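Local coordinates for putative uncharacterized protein (Ustilago maydis, PDB 4GNX), which binds single-stranded DNA as a subunit of replication protein A, through OB-fold domains, one of them carrying a zinc site, at residues A338-V350 / G361-G375. Sequence-based numbering, arbitrary orientation.
With nucleotides of chain G.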
ATOM      1  N   ALA C 338      -6.324 -24.940 -41.901  1.00 65.55           N
ATOM      2  CA  ALA C 338      -7.700 -25.339 -41.562  1.00 64.29           C
ATOM      3  C   ALA C 338      -8.153 -24.769 -40.212  1.00 64.26           C
ATOM      4  O   ALA C 338      -9.306 -24.337 -40.060  1.00 64.33           O
ATOM      5  CB  ALA C 338      -7.836 -26.853 -41.562  1.00 66.00           C
ATOM      6  N   THR C 339      -7.235 -24.762 -39.246  1.00 65.69           N
ATOM      7  CA  THR C 339      -7.526 -24.335 -37.886  1.00 65.34           C
ATOM      8  C   THR C 339      -6.822 -23.014 -37.584  1.00 62.90           C
ATOM      9  O   THR C 339      -5.633 -22.865 -37.898  1.00 64.30           O
ATOM     10  CB  THR C 339      -7.063 -25.404 -36.876  1.00 72.78           C
ATOM     11  OG1 THR C 339      -7.583 -26.683 -37.262  1.00 78.41           O
ATOM     12  CG2 THR C 339      -7.527 -25.086 -35.456  1.00 72.92           C
ATOM     13  N   PRO C 340      -7.553 -22.049 -36.980  1.00 59.02           N
ATOM     14  CA  PRO C 340      -6.918 -20.838 -36.503  1.00 56.66           C
ATOM     15  C   PRO C 340      -6.516 -20.987 -35.045  1.00 58.08           C
ATOM     16  O   PRO C 340      -7.085 -21.806 -34.321  1.00 59.09           O
ATOM     17  CB  PRO C 340      -8.031 -19.797 -36.633  1.00 53.96           C
ATOM     18  CG  PRO C 340      -9.287 -20.569 -36.402  1.00 54.56           C
ATOM     19  CD  PRO C 340      -9.011 -22.013 -36.751  1.00 57.69           C
ATOM     20  N   GLU C 341      -5.525 -20.206 -34.632  1.00 59.05           N
ATOM     21  CA  GLU C 341      -5.183 -20.061 -33.226  1.00 61.01           C
ATOM     22  C   GLU C 341      -6.028 -18.924 -32.671  1.00 55.39           C
ATOM     23  O   GLU C 341      -6.345 -17.973 -33.385  1.00 51.40           O
ATOM     24  CB  GLU C 341      -3.703 -19.708 -33.068  1.00 67.45           C
ATOM     25  CG  GLU C 341      -2.978 -20.509 -31.991  1.00 76.23           C
ATOM     26  CD  GLU C 341      -2.184 -21.659 -32.582  1.00 82.71           C
ATOM     27  OE1 GLU C 341      -1.056 -21.406 -33.071  1.00 85.53           O
ATOM     28  OE2 GLU C 341      -2.691 -22.808 -32.564  1.00 86.62           O
ATOM     29  N   TYR C 342      -6.391 -19.013 -31.399  1.00 55.09           N
ATOM     30  CA  TYR C 342      -7.166 -17.944 -30.791  1.00 52.16           C
ATOM     31  C   TYR C 342      -6.334 -17.221 -29.763  1.00 52.74           C
ATOM     32  O   TYR C 342      -5.775 -17.834 -28.868  1.00 56.40           O
ATOM     33  CB  TYR C 342      -8.464 -18.474 -30.192  1.00 53.30           C
ATOM     34  CG  TYR C 342      -9.400 -19.082 -31.224  1.00 51.58           C
ATOM     35  CD1 TYR C 342      -9.437 -20.467 -31.422  1.00 53.01           C
ATOM     36  CD2 TYR C 342     -10.239 -18.279 -32.006  1.00 48.54           C
ATOM     37  CE1 TYR C 342     -10.291 -21.037 -32.355  1.00 51.74           C
ATOM     38  CE2 TYR C 342     -11.099 -18.842 -32.942  1.00 47.39           C
ATOM     39  CZ  TYR C 342     -11.118 -20.222 -33.114  1.00 49.23           C
ATOM     40  OH  TYR C 342     -11.958 -20.805 -34.046  1.00 49.37           O
ATOM     41  N   ARG C 343      -6.228 -15.914 -29.928  1.00 57.14           N
ATOM     42  CA  ARG C 343      -5.480 -15.091 -29.001  1.00 55.94           C
ATOM     43  C   ARG C 343      -6.398 -14.046 -28.378  1.00 53.32           C
ATOM     44  O   ARG C 343      -7.365 -13.611 -28.995  1.00 53.19           O
ATOM     45  CB  ARG C 343      -4.312 -14.408 -29.712  1.00 57.74           C
ATOM     46  CG  ARG C 343      -3.195 -15.342 -30.122  1.00 60.53           C
ATOM     47  CD  ARG C 343      -1.926 -14.582 -30.476  1.00 62.41           C
ATOM     48  NE  ARG C 343      -1.052 -14.302 -29.329  1.00 61.66           N
ATOM     49  CZ  ARG C 343      -0.218 -15.180 -28.766  1.00 63.06           C
ATOM     50  NH1 ARG C 343      -0.127 -16.433 -29.206  1.00 65.16           N
ATOM     51  NH2 ARG C 343       0.535 -14.806 -27.746  1.00 63.18           N
ATOM     52  N   TYR C 344      -6.085 -13.646 -27.155  1.00 51.71           N
ATOM     53  CA  TYR C 344      -6.871 -12.630 -26.462  1.00 50.24           C
ATOM     54  C   TYR C 344      -6.548 -11.223 -26.924  1.00 51.41           C
ATOM     55  O   TYR C 344      -5.400 -10.892 -27.229  1.00 52.38           O
ATOM     56  CB  TYR C 344      -6.681 -12.711 -24.941  1.00 47.17           C
ATOM     57  CG  TYR C 344      -7.427 -13.848 -24.262  1.00 46.38           C
ATOM     58  CD1 TYR C 344      -6.741 -14.857 -23.577  1.00 46.68           C
ATOM     59  CD2 TYR C 344      -8.817 -13.921 -24.307  1.00 45.33           C
ATOM     60  CE1 TYR C 344      -7.416 -15.897 -22.955  1.00 46.02           C
ATOM     61  CE2 TYR C 344      -9.494 -14.962 -23.690  1.00 45.14           C
ATOM     62  CZ  TYR C 344      -8.787 -15.941 -23.020  1.00 45.71           C
ATOM     63  OH  TYR C 344      -9.467 -16.966 -22.414  1.00 46.98           O
ATOM     64  N   ILE C 345      -7.596 -10.411 -26.973  1.00 52.09           N
ATOM     65  CA  ILE C 345      -7.493  -8.954 -27.057  1.00 52.75           C
ATOM     66  C   ILE C 345      -8.393  -8.352 -25.980  1.00 50.66           C
ATOM     67  O   ILE C 345      -9.365  -7.661 -26.256  1.00 51.15           O
ATOM     68  CB  ILE C 345      -7.824  -8.437 -28.469  1.00 55.00           C
ATOM     69  CG1 ILE C 345      -8.892  -9.334 -29.129  1.00 56.84           C
ATOM     70  CG2 ILE C 345      -6.545  -8.422 -29.285  1.00 56.80           C
ATOM     71  CD1 ILE C 345      -9.408  -8.879 -30.485  1.00 59.41           C
ATOM     72  N   LEU C 346      -8.041  -8.641 -24.741  1.00 50.23           N
ATOM     73  CA  LEU C 346      -8.879  -8.365 -23.596  1.00 51.34           C
ATOM     74  C   LEU C 346      -9.149  -6.879 -23.349  1.00 51.46           C
ATOM     75  O   LEU C 346      -8.228  -6.063 -23.280  1.00 51.06           O
ATOM     76  CB  LEU C 346      -8.220  -8.955 -22.362  1.00 52.88           C
ATOM     77  CG  LEU C 346      -8.957  -8.812 -21.032  1.00 53.13           C
ATOM     78  CD1 LEU C 346      -9.658 -10.128 -20.736  1.00 53.85           C
ATOM     79  CD2 LEU C 346      -7.957  -8.485 -19.933  1.00 51.50           C
ATOM     80  N   SER C 347     -10.424  -6.542 -23.198  1.00 51.13           N
ATOM     81  CA  SER C 347     -10.804  -5.206 -22.777  1.00 50.73           C
ATOM     82  C   SER C 347     -11.489  -5.282 -21.415  1.00 50.26           C
ATOM     83  O   SER C 347     -12.616  -5.784 -21.307  1.00 52.33           O
ATOM     84  CB  SER C 347     -11.742  -4.580 -23.798  1.00 53.13           C
ATOM     85  OG  SER C 347     -11.576  -3.178 -23.817  1.00 54.35           O
ATOM     86  N   THR C 348     -10.823  -4.787 -20.370  1.00 46.62           N
ATOM     87  CA  THR C 348     -11.347  -4.947 -19.017  1.00 42.58           C
ATOM     88  C   THR C 348     -11.463  -3.672 -18.201  1.00 40.55           C
ATOM     89  O   THR C 348     -10.522  -2.903 -18.123  1.00 41.87           O
ATOM     90  CB  THR C 348     -10.524  -5.974 -18.226  1.00 41.56           C
ATOM     91  OG1 THR C 348     -11.184  -6.216 -16.986  1.00 41.27           O
ATOM     92  CG2 THR C 348      -9.107  -5.473 -17.954  1.00 40.56           C
ATOM     93  N   ASN C 349     -12.621  -3.468 -17.588  1.00 38.96           N
ATOM     94  CA  ASN C 349     -12.859  -2.321 -16.714  1.00 38.15           C
ATOM     95  C   ASN C 349     -12.535  -2.616 -15.237  1.00 36.43           C
ATOM     96  O   ASN C 349     -13.140  -3.490 -14.606  1.00 35.43           O
ATOM     97  CB  ASN C 349     -14.309  -1.843 -16.857  1.00 40.03           C
ATOM     98  CG  ASN C 349     -14.563  -0.497 -16.183  1.00 41.08           C
ATOM     99  OD1 ASN C 349     -15.347  -0.410 -15.258  1.00 40.91           O
ATOM    100  ND2 ASN C 349     -13.904   0.556 -16.656  1.00 43.36           N
ATOM    101  N   VAL C 350     -11.577  -1.875 -14.688  1.00 35.58           N
ATOM    102  CA  VAL C 350     -11.119  -2.093 -13.321  1.00 33.71           C
ATOM    103  C   VAL C 350     -11.408  -0.873 -12.479  1.00 33.32           C
ATOM    104  O   VAL C 350     -11.384   0.252 -12.982  1.00 34.98           O
ATOM    105  CB  VAL C 350      -9.607  -2.444 -13.240  1.00 33.57           C
ATOM    106  CG1 VAL C 350      -9.282  -3.630 -14.142  1.00 33.49           C
ATOM    107  CG2 VAL C 350      -8.721  -1.244 -13.559  1.00 33.78           C
ATOM    108  N   GLY C 361      -5.462  -6.153 -22.333  1.00 46.55           N
ATOM    109  CA  GLY C 361      -4.560  -7.253 -22.047  1.00 49.48           C
ATOM    110  C   GLY C 361      -4.405  -8.204 -23.226  1.00 53.81           C
ATOM    111  O   GLY C 361      -5.312  -8.369 -24.052  1.00 53.92           O
ATOM    112  N   PHE C 362      -3.246  -8.847 -23.290  1.00 56.95           N
ATOM    113  CA  PHE C 362      -2.953  -9.765 -24.359  1.00 59.91           C
ATOM    114  C   PHE C 362      -2.831 -11.189 -23.851  1.00 60.78           C
ATOM    115  O   PHE C 362      -2.982 -11.444 -22.657  1.00 58.08           O
ATOM    116  CB  PHE C 362      -1.707  -9.304 -25.107  1.00 64.14           C
ATOM    117  CG  PHE C 362      -1.879  -7.970 -25.770  1.00 67.66           C
ATOM    118  CD1 PHE C 362      -1.352  -6.814 -25.198  1.00 68.95           C
ATOM    119  CD2 PHE C 362      -2.600  -7.859 -26.957  1.00 71.73           C
ATOM    120  CE1 PHE C 362      -1.522  -5.576 -25.807  1.00 69.80           C
ATOM    121  CE2 PHE C 362      -2.772  -6.623 -27.574  1.00 74.12           C
ATOM    122  CZ  PHE C 362      -2.234  -5.481 -26.995  1.00 72.79           C
ATOM    123  N   ASN C 363      -2.536 -12.103 -24.776  1.00 64.98           N
ATOM    124  CA  ASN C 363      -2.663 -13.544 -24.561  1.00 65.78           C
ATOM    125  C   ASN C 363      -2.172 -14.085 -23.206  1.00 66.40           C
ATOM    126  O   ASN C 363      -2.889 -14.830 -22.541  1.00 64.79           O
ATOM    127  CB  ASN C 363      -2.041 -14.313 -25.735  1.00 67.19           C
ATOM    128  CG  ASN C 363      -2.501 -15.762 -25.799  1.00 68.25           C
ATOM    129  OD1 ASN C 363      -1.693 -16.679 -25.661  1.00 71.77           O
ATOM    130  ND2 ASN C 363      -3.801 -15.974 -25.992  1.00 65.81           N
ATOM    131  N   GLU C 364      -0.970 -13.696 -22.792  1.00 69.34           N
ATOM    132  CA  GLU C 364      -0.392 -14.219 -21.556  1.00 72.14           C
ATOM    133  C   GLU C 364      -1.205 -13.776 -20.347  1.00 70.10           C
ATOM    134  O   GLU C 364      -1.781 -14.604 -19.634  1.00 72.02           O
ATOM    135  CB  GLU C 364       1.072 -13.785 -21.397  1.00 76.65           C
ATOM    136  CG  GLU C 364       2.015 -14.243 -22.507  1.00 82.05           C
ATOM    137  CD  GLU C 364       2.062 -13.292 -23.705  1.00 86.09           C
ATOM    138  OE1 GLU C 364       1.155 -12.417 -23.842  1.00 84.60           O
ATOM    139  OE2 GLU C 364       3.011 -13.429 -24.526  1.00 88.70           O
ATOM    140  N   ASP C 365      -1.271 -12.465 -20.142  1.00 68.25           N
ATOM    141  CA  ASP C 365      -1.922 -11.875 -18.965  1.00 65.64           C
ATOM    142  C   ASP C 365      -3.440 -12.062 -18.928  1.00 59.52           C
ATOM    143  O   ASP C 365      -4.036 -12.202 -17.854  1.00 59.17           O
ATOM    144  CB  ASP C 365      -1.544 -10.390 -18.839  1.00 70.36           C
ATOM    145  CG  ASP C 365      -0.067 -10.190 -18.435  1.00 78.50           C
ATOM    146  OD1 ASP C 365       0.305 -10.527 -17.284  1.00 79.76           O
ATOM    147  OD2 ASP C 365       0.726  -9.699 -19.269  1.00 82.81           O
ATOM    148  N   ALA C 366      -4.070 -12.078 -20.097  1.00 54.94           N
ATOM    149  CA  ALA C 366      -5.503 -12.307 -20.145  1.00 50.91           C
ATOM    150  C   ALA C 366      -5.884 -13.741 -19.797  1.00 49.58           C
ATOM    151  O   ALA C 366      -7.001 -13.988 -19.336  1.00 47.29           O
ATOM    152  CB  ALA C 366      -6.072 -11.897 -21.492  1.00 51.02           C
ATOM    153  N   THR C 367      -4.948 -14.674 -19.988  1.00 50.99           N
ATOM    154  CA  THR C 367      -5.202 -16.086 -19.688  1.00 52.99           C
ATOM    155  C   THR C 367      -5.406 -16.337 -18.201  1.00 52.97           C
ATOM    156  O   THR C 367      -6.333 -17.043 -17.813  1.00 52.29           O
ATOM    157  CB  THR C 367      -4.108 -17.023 -20.240  1.00 55.03           C
ATOM    158  OG1 THR C 367      -4.102 -16.956 -21.667  1.00 56.13           O
ATOM    159  CG2 THR C 367      -4.377 -18.458 -19.835  1.00 55.79           C
ATOM    160  N   GLN C 368      -4.548 -15.755 -17.374  1.00 54.80           N
ATOM    161  CA  GLN C 368      -4.716 -15.869 -15.933  1.00 57.31           C
ATOM    162  C   GLN C 368      -5.906 -15.060 -15.447  1.00 53.25           C
ATOM    163  O   GLN C 368      -6.506 -15.374 -14.424  1.00 54.57           O
ATOM    164  CB  GLN C 368      -3.454 -15.446 -15.191  1.00 63.25           C
ATOM    165  CG  GLN C 368      -2.946 -14.070 -15.583  1.00 69.10           C
ATOM    166  CD  GLN C 368      -2.086 -13.436 -14.507  1.00 76.81           C
ATOM    167  OE1 GLN C 368      -2.381 -13.541 -13.303  1.00 82.23           O
ATOM    168  NE2 GLN C 368      -1.013 -12.760 -14.933  1.00 78.07           N
ATOM    169  N   LEU C 369      -6.260 -14.019 -16.176  1.00 49.64           N
ATOM    170  CA  LEU C 369      -7.426 -13.266 -15.784  1.00 48.35           C
ATOM    171  C   LEU C 369      -8.714 -14.052 -15.989  1.00 49.13           C
ATOM    172  O   LEU C 369      -9.732 -13.729 -15.396  1.00 49.09           O
ATOM    173  CB  LEU C 369      -7.466 -11.915 -16.489  1.00 46.84           C
ATOM    174  CG  LEU C 369      -7.082 -10.771 -15.544  1.00 45.38           C
ATOM    175  CD1 LEU C 369      -5.627 -10.822 -15.087  1.00 46.31           C
ATOM    176  CD2 LEU C 369      -7.365  -9.430 -16.182  1.00 44.79           C
ATOM    177  N   ILE C 370      -8.655 -15.103 -16.802  1.00 49.86           N
ATOM    178  CA  ILE C 370      -9.834 -15.916 -17.114  1.00 50.00           C
ATOM    179  C   ILE C 370      -9.632 -17.382 -16.701  1.00 51.72           C
ATOM    180  O   ILE C 370     -10.595 -18.129 -16.532  1.00 52.36           O
ATOM    181  CB  ILE C 370     -10.221 -15.770 -18.608  1.00 50.69           C
ATOM    182  CG1 ILE C 370     -10.603 -14.314 -18.891  1.00 48.38           C
ATOM    183  CG2 ILE C 370     -11.382 -16.688 -18.988  1.00 51.25           C
ATOM    184  CD1 ILE C 370     -10.342 -13.871 -20.305  1.00 48.89           C
ATOM    185  N   GLY C 371      -8.376 -17.774 -16.506  1.00 52.55           N
ATOM    186  CA  GLY C 371      -8.034 -19.106 -16.002  1.00 53.25           C
ATOM    187  C   GLY C 371      -8.154 -20.112 -17.119  1.00 55.13           C
ATOM    188  O   GLY C 371      -8.463 -21.280 -16.881  1.00 57.84           O
ATOM    189  N   MET C 372      -7.896 -19.647 -18.341  1.00 53.56           N
ATOM    190  CA  MET C 372      -8.199 -20.404 -19.539  1.00 53.85           C
ATOM    191  C   MET C 372      -7.542 -19.753 -20.742  1.00 52.93           C
ATOM    192  O   MET C 372      -7.527 -18.532 -20.850  1.00 52.18           O
ATOM    193  CB  MET C 372      -9.692 -20.355 -19.742  1.00 53.37           C
ATOM    194  CG  MET C 372     -10.282 -21.607 -20.303  1.00 56.54           C
ATOM    195  SD  MET C 372     -12.047 -21.370 -20.501  1.00 57.15           S
ATOM    196  CE  MET C 372     -12.533 -21.109 -18.793  1.00 55.01           C
ATOM    197  N   SER C 373      -6.993 -20.555 -21.641  1.00 54.26           N
ATOM    198  CA  SER C 373      -6.487 -20.037 -22.908  1.00 54.52           C
ATOM    199  C   SER C 373      -7.667 -19.617 -23.776  1.00 53.72           C
ATOM    200  O   SER C 373      -8.798 -20.073 -23.560  1.00 53.74           O
ATOM    201  CB  SER C 373      -5.690 -21.101 -23.645  1.00 57.29           C
ATOM    202  OG  SER C 373      -6.573 -22.035 -24.248  1.00 58.66           O
ATOM    203  N   ALA C 374      -7.404 -18.763 -24.761  1.00 53.38           N
ATOM    204  CA  ALA C 374      -8.469 -18.290 -25.657  1.00 53.82           C
ATOM    205  C   ALA C 374      -9.119 -19.426 -26.462  1.00 56.67           C
ATOM    206  O   ALA C 374     -10.308 -19.357 -26.804  1.00 56.26           O
ATOM    207  CB  ALA C 374      -7.967 -17.185 -26.576  1.00 53.04           C
ATOM    208  N   GLY C 375      -8.332 -20.467 -26.738  1.00 59.55           N
ATOM    209  CA  GLY C 375      -8.826 -21.674 -27.388  1.00 62.92           C
ATOM    210  C   GLY C 375      -9.845 -22.386 -26.522  1.00 64.39           C
ATOM    211  O   GLY C 375     -10.916 -22.779 -27.005  1.00 66.31           O
TER
ATOM    212  P    DT G  13       2.256  -9.667 -34.562  1.00137.53           P
ATOM    213  OP1  DT G  13       1.551 -10.911 -34.943  1.00125.94           O
ATOM    214  OP2  DT G  13       3.115  -8.994 -35.573  1.00131.58           O
ATOM    215  O5'  DT G  13       1.189  -8.619 -34.003  1.00126.33           O
ATOM    216  C5'  DT G  13      -0.164  -8.547 -34.507  1.00109.29           C
ATOM    217  C4'  DT G  13      -1.156  -8.968 -33.444  1.00101.87           C
ATOM    218  O4'  DT G  13      -0.469  -9.327 -32.232  1.00105.56           O
ATOM    219  C3'  DT G  13      -2.156  -7.900 -33.019  1.00 96.59           C
ATOM    220  O3'  DT G  13      -3.365  -8.074 -33.747  1.00 90.15           O
ATOM    221  C2'  DT G  13      -2.483  -8.262 -31.579  1.00 96.67           C
ATOM    222  C1'  DT G  13      -1.363  -9.196 -31.135  1.00101.18           C
ATOM    223  N1   DT G  13      -0.595  -8.684 -29.996  1.00105.36           N
ATOM    224  C2   DT G  13      -0.230  -9.553 -28.989  1.00105.48           C
ATOM    225  O2   DT G  13      -0.537 -10.736 -28.983  1.00 99.85           O
ATOM    226  N3   DT G  13       0.505  -8.980 -27.980  1.00109.38           N
ATOM    227  C4   DT G  13       0.904  -7.659 -27.882  1.00114.09           C
ATOM    228  O4   DT G  13       1.561  -7.289 -26.911  1.00118.33           O
ATOM    229  C5   DT G  13       0.487  -6.805 -28.977  1.00110.57           C
ATOM    230  C7   DT G  13       0.872  -5.360 -28.962  1.00110.45           C
ATOM    231  C6   DT G  13      -0.228  -7.356 -29.965  1.00104.82           C
ATOM    232  P    DT G  18     -18.795   2.837 -25.943  1.00106.87           P
ATOM    233  OP1  DT G  18     -19.790   2.920 -27.046  1.00105.49           O
ATOM    234  OP2  DT G  18     -18.700   3.941 -24.954  1.00112.05           O
ATOM    235  O5'  DT G  18     -19.070   1.481 -25.155  1.00102.77           O
ATOM    236  C5'  DT G  18     -19.389   0.260 -25.857  1.00 93.30           C
ATOM    237  C4'  DT G  18     -18.611  -0.896 -25.272  1.00 85.25           C
ATOM    238  O4'  DT G  18     -17.206  -0.614 -25.404  1.00 76.62           O
ATOM    239  C3'  DT G  18     -18.845  -1.136 -23.780  1.00 81.64           C
ATOM    240  O3'  DT G  18     -19.864  -2.122 -23.528  1.00 88.17           O
ATOM    241  C2'  DT G  18     -17.482  -1.543 -23.243  1.00 74.24           C
ATOM    242  C1'  DT G  18     -16.484  -1.210 -24.345  1.00 68.16           C
ATOM    243  N1   DT G  18     -15.406  -0.281 -23.969  1.00 63.43           N
ATOM    244  C2   DT G  18     -14.113  -0.695 -24.183  1.00 61.76           C
ATOM    245  O2   DT G  18     -13.830  -1.793 -24.634  1.00 66.84           O
ATOM    246  N3   DT G  18     -13.153   0.225 -23.843  1.00 58.22           N
ATOM    247  C4   DT G  18     -13.355   1.493 -23.333  1.00 61.57           C
ATOM    248  O4   DT G  18     -12.392   2.208 -23.076  1.00 64.55           O
ATOM    249  C5   DT G  18     -14.739   1.869 -23.146  1.00 63.13           C
ATOM    250  C7   DT G  18     -15.054   3.224 -22.594  1.00 60.75           C
ATOM    251  C6   DT G  18     -15.683   0.977 -23.476  1.00 63.68           C
TER
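In the C-terminal OB-fold domain, Leu346 and Gly361 pair across the antiparallel hairpin of strands 341-352 and 355-362, from which the chain runs directly into helix 363-370. Two backbone hydrogen bonds make them a hydrogen-bonded pair: Leu346 N to Gly361 O (2.8 Å) and Gly361 N to Leu346 O (2.9 Å). Helix 363-370 then crosses the strand at about 80°, and Tyr344 fills the join. Its CG lies beside the backbone N (chi1 -76°), which carries the ring in between Ala366 of helix 363-370 and Ala374, where the next helix begins. Ala374 CB sits 3.7 Å from the Tyr344 ring centroid, only 5° off the normal, a CH-pi contact over the face. Thr367 OG1 lies at the ring edge, itself hydrogen-bonded to Asn363 O, and Ile370 CD1 comes in obliquely near CE2. Leu346 continues this apolar layer: its CB meets Ala366 CB, while CD1 and CD2 reach Ile370 and Leu369. The other side of the sheet faces the DNA. There thymine DT13 of chain G covers one face of the Phe362 ring, its C4 3.4 Å above the ring plane and over the centre. Ser347 OG donates to O2 of DT18 of chain G (2.8 Å); the hairpin thus touches two bases of the bound DNA. Arg343, its chain bent near the guanidinium, brings that group across the Asn363 side chain, with Asn363 CB over one face and OD1 above it toward the rim, and O2 of the same DT13 of chain G near its edge; Glu364 is close but beyond salt-bridge range. At the far end of Tyr344, OH donates to Met372 O at 2.9 Å, approaching from above the carbonyl plane.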